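Local coordinates for tube-forming protein in Mycobacterial Envelpe, TiME (Mycolicibacterium smegmatis, PDB 7CU9) that is thought to assemble into a tube across the mycobacterial outer envelope that may serve as a channel for protein secretion, at residues 113-116 / 122-125; 37-42 / 48-53; 101-106 / 136-141. All coordinates share one frame; numbering follows the deposited sequence.

Contact 1: residues 113-116 / 122-125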
ATOM      1  N   THR B 113      -4.835 -11.625 -21.990  1.00 14.94           N
ATOM      2  CA  THR B 113      -3.400 -11.385 -21.735  1.00 16.00           C
ATOM      3  C   THR B 113      -2.786 -10.949 -23.060  1.00 16.06           C
ATOM      4  O   THR B 113      -3.076 -11.591 -24.086  1.00 16.30           O
ATOM      5  CB  THR B 113      -2.720 -12.628 -21.155  1.00 16.39           C
ATOM      6  OG1 THR B 113      -3.386 -12.952 -19.935  1.00 17.12           O
ATOM      7  CG2 THR B 113      -1.243 -12.429 -20.901  1.00 16.95           C
ATOM      8  N   THR B 114      -1.993  -9.884 -23.054  1.00 16.22           N
ATOM      9  CA  THR B 114      -1.374  -9.354 -24.293  1.00 16.17           C
ATOM     10  C   THR B 114      -0.032  -8.707 -23.965  1.00 16.40           C
ATOM     11  O   THR B 114       0.185  -8.317 -22.805  1.00 16.49           O
ATOM     12  CB  THR B 114      -2.337  -8.413 -25.027  1.00 16.53           C
ATOM     13  OG1 THR B 114      -1.830  -8.201 -26.345  1.00 16.89           O
ATOM     14  CG2 THR B 114      -2.521  -7.089 -24.321  1.00 17.05           C
ATOM     15  N   ALA B 115       0.831  -8.613 -24.973  1.00 16.87           N
ATOM     16  CA  ALA B 115       2.176  -8.015 -24.864  1.00 17.43           C
ATOM     17  C   ALA B 115       2.084  -6.508 -25.114  1.00 17.92           C
ATOM     18  O   ALA B 115       1.370  -6.092 -26.047  1.00 17.63           O
ATOM     19  CB  ALA B 115       3.127  -8.681 -25.825  1.00 17.78           C
ATOM     20  N   MET B 116       2.748  -5.744 -24.251  1.00 18.74           N
ATOM     21  CA  MET B 116       2.964  -4.283 -24.415  1.00 19.08           C
ATOM     22  C   MET B 116       4.407  -4.074 -24.877  1.00 19.83           C
ATOM     23  O   MET B 116       5.321  -4.531 -24.172  1.00 20.52           O
ATOM     24  CB  MET B 116       2.746  -3.512 -23.108  1.00 18.90           C
ATOM     25  CG  MET B 116       1.292  -3.259 -22.777  1.00 18.67           C
ATOM     26  SD  MET B 116       1.096  -2.284 -21.257  1.00 18.33           S
ATOM     27  CE  MET B 116       1.437  -0.629 -21.858  1.00 18.55           C
ATOM     28  N   HIS B 122      11.690  -2.400 -24.332  1.00 37.62           N
ATOM     29  CA  HIS B 122      11.288  -3.507 -23.425  1.00 35.54           C
ATOM     30  C   HIS B 122       9.913  -4.033 -23.853  1.00 32.46           C
ATOM     31  O   HIS B 122       9.149  -3.270 -24.479  1.00 30.96           O
ATOM     32  CB  HIS B 122      11.299  -3.050 -21.961  1.00 38.10           C
ATOM     33  CG  HIS B 122      12.663  -2.764 -21.430  1.00 41.17           C
ATOM     34  ND1 HIS B 122      13.475  -1.780 -21.965  1.00 43.16           N
ATOM     35  CD2 HIS B 122      13.361  -3.323 -20.415  1.00 42.89           C
ATOM     36  CE1 HIS B 122      14.615  -1.747 -21.303  1.00 43.68           C
ATOM     37  NE2 HIS B 122      14.568  -2.683 -20.346  1.00 44.02           N
ATOM     38  N   THR B 123       9.633  -5.301 -23.550  1.00 29.12           N
ATOM     39  CA  THR B 123       8.301  -5.940 -23.714  1.00 27.83           C
ATOM     40  C   THR B 123       7.796  -6.354 -22.332  1.00 25.52           C
ATOM     41  O   THR B 123       8.596  -6.902 -21.555  1.00 25.56           O
ATOM     42  CB  THR B 123       8.354  -7.140 -24.666  1.00 29.29           C
ATOM     43  OG1 THR B 123       8.904  -6.689 -25.903  1.00 31.14           O
ATOM     44  CG2 THR B 123       6.994  -7.758 -24.909  1.00 29.59           C
ATOM     45  N   GLU B 124       6.525  -6.078 -22.040  1.00 22.89           N
ATOM     46  CA  GLU B 124       5.838  -6.532 -20.806  1.00 21.66           C
ATOM     47  C   GLU B 124       4.588  -7.306 -21.217  1.00 19.59           C
ATOM     48  O   GLU B 124       4.004  -6.971 -22.258  1.00 20.13           O
ATOM     49  CB  GLU B 124       5.461  -5.347 -19.920  1.00 22.48           C
ATOM     50  CG  GLU B 124       6.656  -4.570 -19.401  1.00 23.60           C
ATOM     51  CD  GLU B 124       6.297  -3.319 -18.621  1.00 25.04           C
ATOM     52  OE1 GLU B 124       5.142  -2.851 -18.741  1.00 24.90           O
ATOM     53  OE2 GLU B 124       7.180  -2.803 -17.907  1.00 27.10           O
ATOM     54  N   VAL B 125       4.213  -8.319 -20.441  1.00 17.82           N
ATOM     55  CA  VAL B 125       2.971  -9.106 -20.677  1.00 16.65           C
ATOM     56  C   VAL B 125       2.015  -8.797 -19.529  1.00 15.65           C
ATOM     57  O   VAL B 125       2.431  -8.926 -18.362  1.00 14.98           O
ATOM     58  CB  VAL B 125       3.267 -10.610 -20.801  1.00 17.06           C
ATOM     59  CG1 VAL B 125       1.992 -11.425 -20.945  1.00 16.97           C
ATOM     60  CG2 VAL B 125       4.222 -10.880 -21.952  1.00 17.41           C
TER
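A beta hairpin, in which strand 113-118 turns back into strand 123-129, brings Met-116 and Glu-124 together as an antiparallel hydrogen-bonded pair. Met-116 N gives its hydrogen to Glu-124 O at 2.7 Å, and the bond is almost straight (169°), with the donor nearly on the line of the C=O bond. The return bond, from Glu-124 N to Met-116 O, is 2.9 Å long. One residue further from the turn, Ala-115 and Val-125 form the non-hydrogen-bonded pair, and their CA atoms come as close as 4.4 Å. CA-H groups support the backbone here: Val-125 CA faces Thr-114 O at 3.6 Å, while Thr-123 CA faces Met-116 O.

Side chains alternate between the two faces of the sheet. On the face of Ala-115 and Val-125, CG2 of Thr-113 meets CG1 of Val-125 at 3.4 Å, tighter than a usual carbon contact. Both methyls lie anti to their own backbone N (chi1 of Val-125 is 176°), which turns them toward each other across the strands. Beta-branched threonine and valine suit such extended backbone, and the small Ala-115 lets CG2 of Thr-123 approach its CB at 4.1 Å. The hydroxyl of Thr-113 turns to Thr-127 OG1.

The other face carries Met-116 and Glu-124. The methionine chain bends at its last torsion and carries its flexible, apolar end away from Glu-124 to Phe-39 of strand 39-41, whereas Glu-124 OE1 accepts a hydrogen bond from the indole of Trp-126. Such paired bonds between neighbouring strands joined by a short turn are characteristic of a beta hairpin, here part of the antiparallel sheet of a PknH-like extracellular domain.

Contact 2: residues 37-42 / 48-53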
ATOM      1  N   GLN B  37       1.156   8.376 -25.891  1.00 14.95           N
ATOM      2  CA  GLN B  37       1.134   6.898 -25.855  1.00 15.48           C
ATOM      3  C   GLN B  37       2.550   6.401 -26.144  1.00 16.62           C
ATOM      4  O   GLN B  37       3.024   6.615 -27.271  1.00 17.86           O
ATOM      5  CB  GLN B  37       0.116   6.348 -26.849  1.00 15.42           C
ATOM      6  CG  GLN B  37       0.133   4.828 -26.872  1.00 15.09           C
ATOM      7  CD  GLN B  37      -1.112   4.190 -27.435  1.00 14.87           C
ATOM      8  OE1 GLN B  37      -2.209   4.744 -27.394  1.00 14.29           O
ATOM      9  NE2 GLN B  37      -0.947   2.980 -27.944  1.00 14.80           N
ATOM     10  N   ALA B  38       3.181   5.779 -25.148  1.00 17.53           N
ATOM     11  CA  ALA B  38       4.601   5.360 -25.173  1.00 18.29           C
ATOM     12  C   ALA B  38       4.693   3.834 -25.294  1.00 18.52           C
ATOM     13  O   ALA B  38       5.644   3.246 -24.738  1.00 19.75           O
ATOM     14  CB  ALA B  38       5.296   5.868 -23.936  1.00 18.87           C
ATOM     15  N   PHE B  39       3.756   3.222 -26.019  1.00 17.98           N
ATOM     16  CA  PHE B  39       3.681   1.747 -26.196  1.00 17.63           C
ATOM     17  C   PHE B  39       2.781   1.389 -27.380  1.00 17.75           C
ATOM     18  O   PHE B  39       1.976   2.222 -27.838  1.00 16.71           O
ATOM     19  CB  PHE B  39       3.116   1.095 -24.931  1.00 17.14           C
ATOM     20  CG  PHE B  39       1.661   1.416 -24.704  1.00 16.55           C
ATOM     21  CD1 PHE B  39       0.666   0.621 -25.251  1.00 16.34           C
ATOM     22  CD2 PHE B  39       1.284   2.532 -23.971  1.00 16.56           C
ATOM     23  CE1 PHE B  39      -0.673   0.932 -25.075  1.00 16.32           C
ATOM     24  CE2 PHE B  39      -0.054   2.838 -23.791  1.00 16.35           C
ATOM     25  CZ  PHE B  39      -1.030   2.042 -24.345  1.00 16.46           C
ATOM     26  N   SER B  40       2.894   0.141 -27.837  1.00 17.94           N
ATOM     27  CA  SER B  40       1.869  -0.566 -28.639  1.00 18.47           C
ATOM     28  C   SER B  40       1.474  -1.844 -27.894  1.00 17.97           C
ATOM     29  O   SER B  40       2.279  -2.335 -27.084  1.00 18.29           O
ATOM     30  CB  SER B  40       2.360  -0.868 -30.031  1.00 19.60           C
ATOM     31  OG  SER B  40       3.447  -1.775 -29.986  1.00 21.05           O
ATOM     32  N   VAL B  41       0.263  -2.329 -28.140  1.00 17.86           N
ATOM     33  CA  VAL B  41      -0.260  -3.600 -27.566  1.00 18.51           C
ATOM     34  C   VAL B  41      -0.576  -4.539 -28.736  1.00 18.45           C
ATOM     35  O   VAL B  41      -1.024  -4.046 -29.781  1.00 18.69           O
ATOM     36  CB  VAL B  41      -1.472  -3.326 -26.656  1.00 19.39           C
ATOM     37  CG1 VAL B  41      -2.635  -2.683 -27.392  1.00 19.24           C
ATOM     38  CG2 VAL B  41      -1.921  -4.575 -25.939  1.00 21.41           C
ATOM     39  N   ASP B  42      -0.336  -5.843 -28.579  1.00 18.28           N
ATOM     40  CA  ASP B  42      -0.613  -6.836 -29.650  1.00 18.67           C
ATOM     41  C   ASP B  42      -2.121  -6.899 -29.905  1.00 18.39           C
ATOM     42  O   ASP B  42      -2.522  -6.935 -31.083  1.00 19.79           O
ATOM     43  CB  ASP B  42      -0.072  -8.221 -29.296  1.00 19.31           C
ATOM     44  CG  ASP B  42       1.437  -8.340 -29.395  1.00 20.44           C
ATOM     45  OD1 ASP B  42       2.062  -7.458 -30.022  1.00 21.67           O
ATOM     46  OD2 ASP B  42       1.974  -9.322 -28.849  1.00 22.36           O
ATOM     47  N   ASN B  48      -6.803   0.994 -24.776  1.00 11.70           N
ATOM     48  CA  ASN B  48      -7.275   2.103 -23.906  1.00 11.47           C
ATOM     49  C   ASN B  48      -7.443   1.629 -22.459  1.00 11.16           C
ATOM     50  O   ASN B  48      -7.899   2.430 -21.638  1.00 10.79           O
ATOM     51  CB  ASN B  48      -8.517   2.771 -24.487  1.00 11.50           C
ATOM     52  CG  ASN B  48      -8.227   3.453 -25.805  1.00 11.58           C
ATOM     53  OD1 ASN B  48      -7.076   3.521 -26.240  1.00 12.33           O
ATOM     54  ND2 ASN B  48      -9.269   3.951 -26.446  1.00 11.60           N
ATOM     55  N   TRP B  49      -7.031   0.397 -22.142  1.00 10.82           N
ATOM     56  CA  TRP B  49      -6.854  -0.084 -20.747  1.00 10.79           C
ATOM     57  C   TRP B  49      -5.363  -0.169 -20.395  1.00 10.59           C
ATOM     58  O   TRP B  49      -5.041  -0.206 -19.199  1.00 10.32           O
ATOM     59  CB  TRP B  49      -7.542  -1.443 -20.560  1.00 10.72           C
ATOM     60  CG  TRP B  49      -8.996  -1.380 -20.205  1.00 10.74           C
ATOM     61  CD1 TRP B  49      -9.843  -0.306 -20.275  1.00 10.81           C
ATOM     62  CD2 TRP B  49      -9.785  -2.477 -19.712  1.00 10.84           C
ATOM     63  NE1 TRP B  49     -11.099  -0.661 -19.858  1.00 10.98           N
ATOM     64  CE2 TRP B  49     -11.092  -1.990 -19.506  1.00 11.05           C
ATOM     65  CE3 TRP B  49      -9.501  -3.815 -19.414  1.00 11.10           C
ATOM     66  CZ2 TRP B  49     -12.112  -2.804 -19.013  1.00 11.19           C
ATOM     67  CZ3 TRP B  49     -10.510  -4.615 -18.925  1.00 11.18           C
ATOM     68  CH2 TRP B  49     -11.796  -4.114 -18.730  1.00 11.16           C
ATOM     69  N   ALA B  50      -4.475  -0.225 -21.389  1.00 10.86           N
ATOM     70  CA  ALA B  50      -3.033  -0.507 -21.183  1.00 11.16           C
ATOM     71  C   ALA B  50      -2.337   0.660 -20.470  1.00 11.56           C
ATOM     72  O   ALA B  50      -1.323   0.433 -19.793  1.00 11.70           O
ATOM     73  CB  ALA B  50      -2.383  -0.832 -22.508  1.00 11.14           C
ATOM     74  N   ASP B  51      -2.861   1.875 -20.603  1.00 12.09           N
ATOM     75  CA  ASP B  51      -2.362   3.051 -19.848  1.00 12.33           C
ATOM     76  C   ASP B  51      -3.442   4.129 -19.896  1.00 11.73           C
ATOM     77  O   ASP B  51      -4.474   3.916 -20.545  1.00 11.15           O
ATOM     78  CB  ASP B  51      -1.029   3.557 -20.412  1.00 13.96           C
ATOM     79  CG  ASP B  51      -0.165   4.329 -19.426  1.00 15.35           C
ATOM     80  OD1 ASP B  51      -0.643   4.637 -18.315  1.00 16.24           O
ATOM     81  OD2 ASP B  51       1.001   4.585 -19.775  1.00 19.59           O
ATOM     82  N   ILE B  52      -3.194   5.233 -19.205  1.00 10.93           N
ATOM     83  CA  ILE B  52      -4.107   6.407 -19.124  1.00 10.55           C
ATOM     84  C   ILE B  52      -3.431   7.625 -19.764  1.00 10.45           C
ATOM     85  O   ILE B  52      -2.220   7.577 -20.057  1.00 10.52           O
ATOM     86  CB  ILE B  52      -4.515   6.661 -17.660  1.00 10.33           C
ATOM     87  CG1 ILE B  52      -3.313   7.000 -16.770  1.00 10.38           C
ATOM     88  CG2 ILE B  52      -5.283   5.463 -17.116  1.00 10.46           C
ATOM     89  CD1 ILE B  52      -3.702   7.561 -15.430  1.00 10.41           C
ATOM     90  N   GLY B  53      -4.208   8.685 -19.988  1.00 10.60           N
ATOM     91  CA  GLY B  53      -3.732   9.932 -20.618  1.00 10.66           C
ATOM     92  C   GLY B  53      -3.398   9.749 -22.089  1.00 10.75           C
ATOM     93  O   GLY B  53      -2.455  10.415 -22.555  1.00 10.90           O
TER
HETATM   94  O   HOH W   1       1.524   5.738 -22.602  1.00 18.81           O
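With chi1 at 69°, CG of Phe-39 sits between its backbone N and carbonyl carbon, and the ring extends from strand 39-41 to Ala-50 and Asp-51; the backbone directs CB of Asp-51 to the ring, and chi1 of -156° swings the carboxylate beside its own carbonyl carbon, where OD1 meets Ile-52 N. The contact packs an outermost strand of the chain's antiparallel sheet against the short, weakly bonded helix 47-50 and the residue after it, Asp-51.

Ala-50 CB and Asp-51 CB approach two different ring atoms from the same side of the ring plane: CE1 touches Ala-50 CB at 3.6 Å and CE2 touches Asp-51 CB at the same distance of 3.6 Å. Both come in obliquely. Alanine suits this place because one methyl is enough to meet the broad phenyl group. Asp-51 has a double character, its methylene against the ring and its carboxylate, turned 37° from the ring plane, engaged in polar bonds: OD1 accepts from Ile-52 N at 2.8 Å, and the salt bridges to Lys-83 and Lys-166 probably hold the group as an anion.

On the opposite face, NE2 of Gln-37 lies 3.5 Å above the ring plane of Phe-39, toward the rim. The same nitrogen donates to Phe-39 O at 3.0 Å, tying the glutamine amide to the strand backbone. At the ring edge, in its plane, a water accepts from Ala-38 N and donates to Asp-51 OD2 at 3.1 Å.

Contact 3: residues 101-106 / 136-141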
ATOM      1  N   ARG B 101     -14.681   6.844 -25.657  1.00 11.63           N
ATOM      2  CA  ARG B 101     -13.486   6.358 -26.399  1.00 11.72           C
ATOM      3  C   ARG B 101     -12.690   5.397 -25.502  1.00 11.84           C
ATOM      4  O   ARG B 101     -12.053   4.486 -26.044  1.00 12.70           O
ATOM      5  CB  ARG B 101     -12.667   7.527 -26.951  1.00 12.08           C
ATOM      6  CG  ARG B 101     -13.365   8.225 -28.108  1.00 11.98           C
ATOM      7  CD  ARG B 101     -12.458   9.188 -28.843  1.00 12.02           C
ATOM      8  NE  ARG B 101     -12.124  10.373 -28.063  1.00 11.88           N
ATOM      9  CZ  ARG B 101     -12.846  11.492 -28.005  1.00 11.88           C
ATOM     10  NH1 ARG B 101     -13.989  11.600 -28.662  1.00 12.13           N
ATOM     11  NH2 ARG B 101     -12.423  12.504 -27.268  1.00 11.66           N
ATOM     12  N   VAL B 102     -12.738   5.563 -24.180  1.00 11.71           N
ATOM     13  CA  VAL B 102     -12.142   4.564 -23.245  1.00 12.12           C
ATOM     14  C   VAL B 102     -13.010   3.302 -23.251  1.00 12.67           C
ATOM     15  O   VAL B 102     -12.480   2.215 -23.562  1.00 13.41           O
ATOM     16  CB  VAL B 102     -11.981   5.103 -21.814  1.00 11.84           C
ATOM     17  CG1 VAL B 102     -11.450   4.015 -20.884  1.00 12.10           C
ATOM     18  CG2 VAL B 102     -11.077   6.330 -21.768  1.00 12.07           C
ATOM     19  N   VAL B 103     -14.289   3.427 -22.904  1.00 13.08           N
ATOM     20  CA  VAL B 103     -15.123   2.252 -22.505  1.00 13.72           C
ATOM     21  C   VAL B 103     -15.652   1.507 -23.737  1.00 14.63           C
ATOM     22  O   VAL B 103     -15.773   0.271 -23.643  1.00 16.13           O
ATOM     23  CB  VAL B 103     -16.245   2.650 -21.529  1.00 14.20           C
ATOM     24  CG1 VAL B 103     -15.679   3.262 -20.262  1.00 14.46           C
ATOM     25  CG2 VAL B 103     -17.277   3.566 -22.152  1.00 14.71           C
ATOM     26  N   ASP B 104     -15.945   2.184 -24.848  1.00 14.71           N
ATOM     27  CA  ASP B 104     -16.495   1.509 -26.056  1.00 15.36           C
ATOM     28  C   ASP B 104     -15.398   0.667 -26.715  1.00 15.89           C
ATOM     29  O   ASP B 104     -15.722  -0.419 -27.235  1.00 18.36           O
ATOM     30  CB  ASP B 104     -17.077   2.497 -27.068  1.00 15.89           C
ATOM     31  CG  ASP B 104     -18.262   3.299 -26.562  1.00 16.06           C
ATOM     32  OD1 ASP B 104     -18.724   3.039 -25.434  1.00 16.30           O
ATOM     33  OD2 ASP B 104     -18.714   4.190 -27.309  1.00 18.38           O
ATOM     34  N   ARG B 105     -14.146   1.129 -26.697  1.00 14.47           N
ATOM     35  CA  ARG B 105     -13.060   0.557 -27.537  1.00 14.13           C
ATOM     36  C   ARG B 105     -12.345  -0.582 -26.800  1.00 13.55           C
ATOM     37  O   ARG B 105     -11.461  -1.209 -27.419  1.00 14.10           O
ATOM     38  CB  ARG B 105     -12.095   1.661 -27.966  1.00 14.01           C
ATOM     39  CG  ARG B 105     -12.778   2.788 -28.724  1.00 14.52           C
ATOM     40  CD  ARG B 105     -11.771   3.761 -29.287  1.00 14.80           C
ATOM     41  NE  ARG B 105     -12.433   4.770 -30.093  1.00 15.54           N
ATOM     42  CZ  ARG B 105     -11.817   5.787 -30.681  1.00 15.82           C
ATOM     43  NH1 ARG B 105     -10.513   5.951 -30.544  1.00 16.48           N
ATOM     44  NH2 ARG B 105     -12.521   6.648 -31.400  1.00 16.32           N
ATOM     45  N   THR B 106     -12.716  -0.846 -25.546  1.00 13.34           N
ATOM     46  CA  THR B 106     -12.059  -1.864 -24.684  1.00 13.18           C
ATOM     47  C   THR B 106     -13.026  -3.003 -24.342  1.00 14.29           C
ATOM     48  O   THR B 106     -12.656  -3.855 -23.517  1.00 14.08           O
ATOM     49  CB  THR B 106     -11.478  -1.220 -23.422  1.00 12.70           C
ATOM     50  OG1 THR B 106     -12.523  -0.488 -22.785  1.00 12.58           O
ATOM     51  CG2 THR B 106     -10.303  -0.318 -23.728  1.00 12.58           C
ATOM     52  N   ALA B 136     -20.550   6.791 -15.986  1.00 13.47           N
ATOM     53  CA  ALA B 136     -19.554   7.870 -15.782  1.00 12.89           C
ATOM     54  C   ALA B 136     -18.354   7.395 -14.956  1.00 12.37           C
ATOM     55  O   ALA B 136     -17.550   8.246 -14.551  1.00 11.46           O
ATOM     56  CB  ALA B 136     -20.232   9.049 -15.130  1.00 12.99           C
ATOM     57  N   ASP B 137     -18.227   6.084 -14.743  1.00 11.95           N
ATOM     58  CA  ASP B 137     -17.147   5.480 -13.927  1.00 12.27           C
ATOM     59  C   ASP B 137     -16.775   4.138 -14.548  1.00 12.25           C
ATOM     60  O   ASP B 137     -17.668   3.293 -14.693  1.00 11.88           O
ATOM     61  CB  ASP B 137     -17.578   5.292 -12.475  1.00 12.67           C
ATOM     62  CG  ASP B 137     -17.885   6.588 -11.753  1.00 13.08           C
ATOM     63  OD1 ASP B 137     -18.993   7.134 -11.963  1.00 13.84           O
ATOM     64  OD2 ASP B 137     -17.023   7.035 -10.982  1.00 13.83           O
ATOM     65  N   ALA B 138     -15.505   3.958 -14.900  1.00 12.15           N
ATOM     66  CA  ALA B 138     -14.980   2.695 -15.461  1.00 12.40           C
ATOM     67  C   ALA B 138     -13.694   2.334 -14.719  1.00 12.63           C
ATOM     68  O   ALA B 138     -12.759   3.157 -14.699  1.00 12.98           O
ATOM     69  CB  ALA B 138     -14.762   2.820 -16.945  1.00 12.62           C
ATOM     70  N   ASP B 139     -13.666   1.148 -14.122  1.00 12.15           N
ATOM     71  CA  ASP B 139     -12.499   0.636 -13.367  1.00 12.28           C
ATOM     72  C   ASP B 139     -11.999  -0.629 -14.051  1.00 11.45           C
ATOM     73  O   ASP B 139     -12.809  -1.382 -14.632  1.00 11.48           O
ATOM     74  CB  ASP B 139     -12.850   0.352 -11.909  1.00 13.46           C
ATOM     75  CG  ASP B 139     -13.231   1.589 -11.116  1.00 14.97           C
ATOM     76  OD1 ASP B 139     -13.147   2.702 -11.673  1.00 15.57           O
ATOM     77  OD2 ASP B 139     -13.623   1.419  -9.954  1.00 18.71           O
ATOM     78  N   TRP B 140     -10.697  -0.858 -13.986  1.00 10.68           N
ATOM     79  CA  TRP B 140     -10.107  -2.122 -14.476  1.00 10.48           C
ATOM     80  C   TRP B 140      -8.754  -2.322 -13.811  1.00 10.61           C
ATOM     81  O   TRP B 140      -8.228  -1.373 -13.194  1.00 10.22           O
ATOM     82  CB  TRP B 140      -9.998  -2.127 -16.000  1.00 10.61           C
ATOM     83  CG  TRP B 140      -9.030  -1.125 -16.551  1.00 10.46           C
ATOM     84  CD1 TRP B 140      -7.690  -1.292 -16.745  1.00 10.53           C
ATOM     85  CD2 TRP B 140      -9.340   0.199 -17.012  1.00 10.74           C
ATOM     86  NE1 TRP B 140      -7.144  -0.160 -17.291  1.00 10.28           N
ATOM     87  CE2 TRP B 140      -8.132   0.774 -17.458  1.00 10.62           C
ATOM     88  CE3 TRP B 140     -10.517   0.948 -17.091  1.00 11.14           C
ATOM     89  CZ2 TRP B 140      -8.074   2.059 -17.994  1.00 10.86           C
ATOM     90  CZ3 TRP B 140     -10.456   2.223 -17.612  1.00 11.63           C
ATOM     91  CH2 TRP B 140      -9.251   2.769 -18.054  1.00 11.19           C
ATOM     92  N   VAL B 141      -8.239  -3.537 -13.935  1.00 10.62           N
ATOM     93  CA  VAL B 141      -6.941  -3.949 -13.350  1.00 11.06           C
ATOM     94  C   VAL B 141      -6.115  -4.606 -14.450  1.00 11.22           C
ATOM     95  O   VAL B 141      -6.694  -5.309 -15.288  1.00 11.27           O
ATOM     96  CB  VAL B 141      -7.161  -4.895 -12.158  1.00 11.53           C
ATOM     97  CG1 VAL B 141      -5.837  -5.318 -11.538  1.00 11.79           C
ATOM     98  CG2 VAL B 141      -8.074  -4.274 -11.115  1.00 11.80           C
TER
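Val-103 of helix 92-103 and Ala-138 of strand 137-144 are the closest backbone positions, with CA atoms 7.1 Å apart, a spacing bridged wholly by side chains. This is a helix-on-sheet contact in an alpha+beta fold: residues of the helix lie against one face of an antiparallel sheet, where Ala-138 and Trp-140, two residues apart on the strand, both direct their side chains to the helix.

The first apolar meeting is tight. CG1 of Val-103 comes within 3.5 Å of Ala-138 CB, less than a usual methyl-methyl separation. Alanine suits this point, because its single methyl is met closely by the Val-103 branch. Ala-133, in the loop before the strand, also packs on both residues.

The second meeting pairs a branched aliphatic with a large aromatic. CG1 of Val-102, anti to its backbone N at chi1 176°, reaches the six-membered part of the Trp-140 indole, 3.8 Å from CH2 and 3.9 Å from CZ3. The two side chains cross at about a right angle, and the methyl comes in obliquely. A chi1 of 66°, with CG between the backbone N and carbonyl carbon of Trp-140, projects the indole from the strand toward Val-102 and Trp-49. Its ring stacks with that of Trp-49, and its NE1 donates to Trp-49 O, which satisfies the polar edge of this buried indole.

The short side chain of Thr-106 can reach a backbone carbonyl four residues earlier: OG1 donates to Val-102 O at 2.8 Å.

How the contacts relate
Along the chain contact 2 comes first; contact 3 then spans the chain from helix 92-103 to strand 137-144, with the hairpin of contact 1 lying between its two segments. All three reach one antiparallel sheet, in which strands 39-41, 113-118, 123-129 and 137-144 are successive neighbours. Contacts 1 and 2 have centres 11 Å apart and touch, Met-116 CE packing on Phe-39 CG at 3.5 Å. Contacts 2 and 3, 13 Å apart between centres, meet through helix 47-50, where Asn-48 ND2 lies 2.9 Å from Arg-101 O. Contacts 1 and 3, about 20 Å apart between centres, do not touch but are joined through neighbouring strands 123-129 and 137-144 of the PknH-like domain.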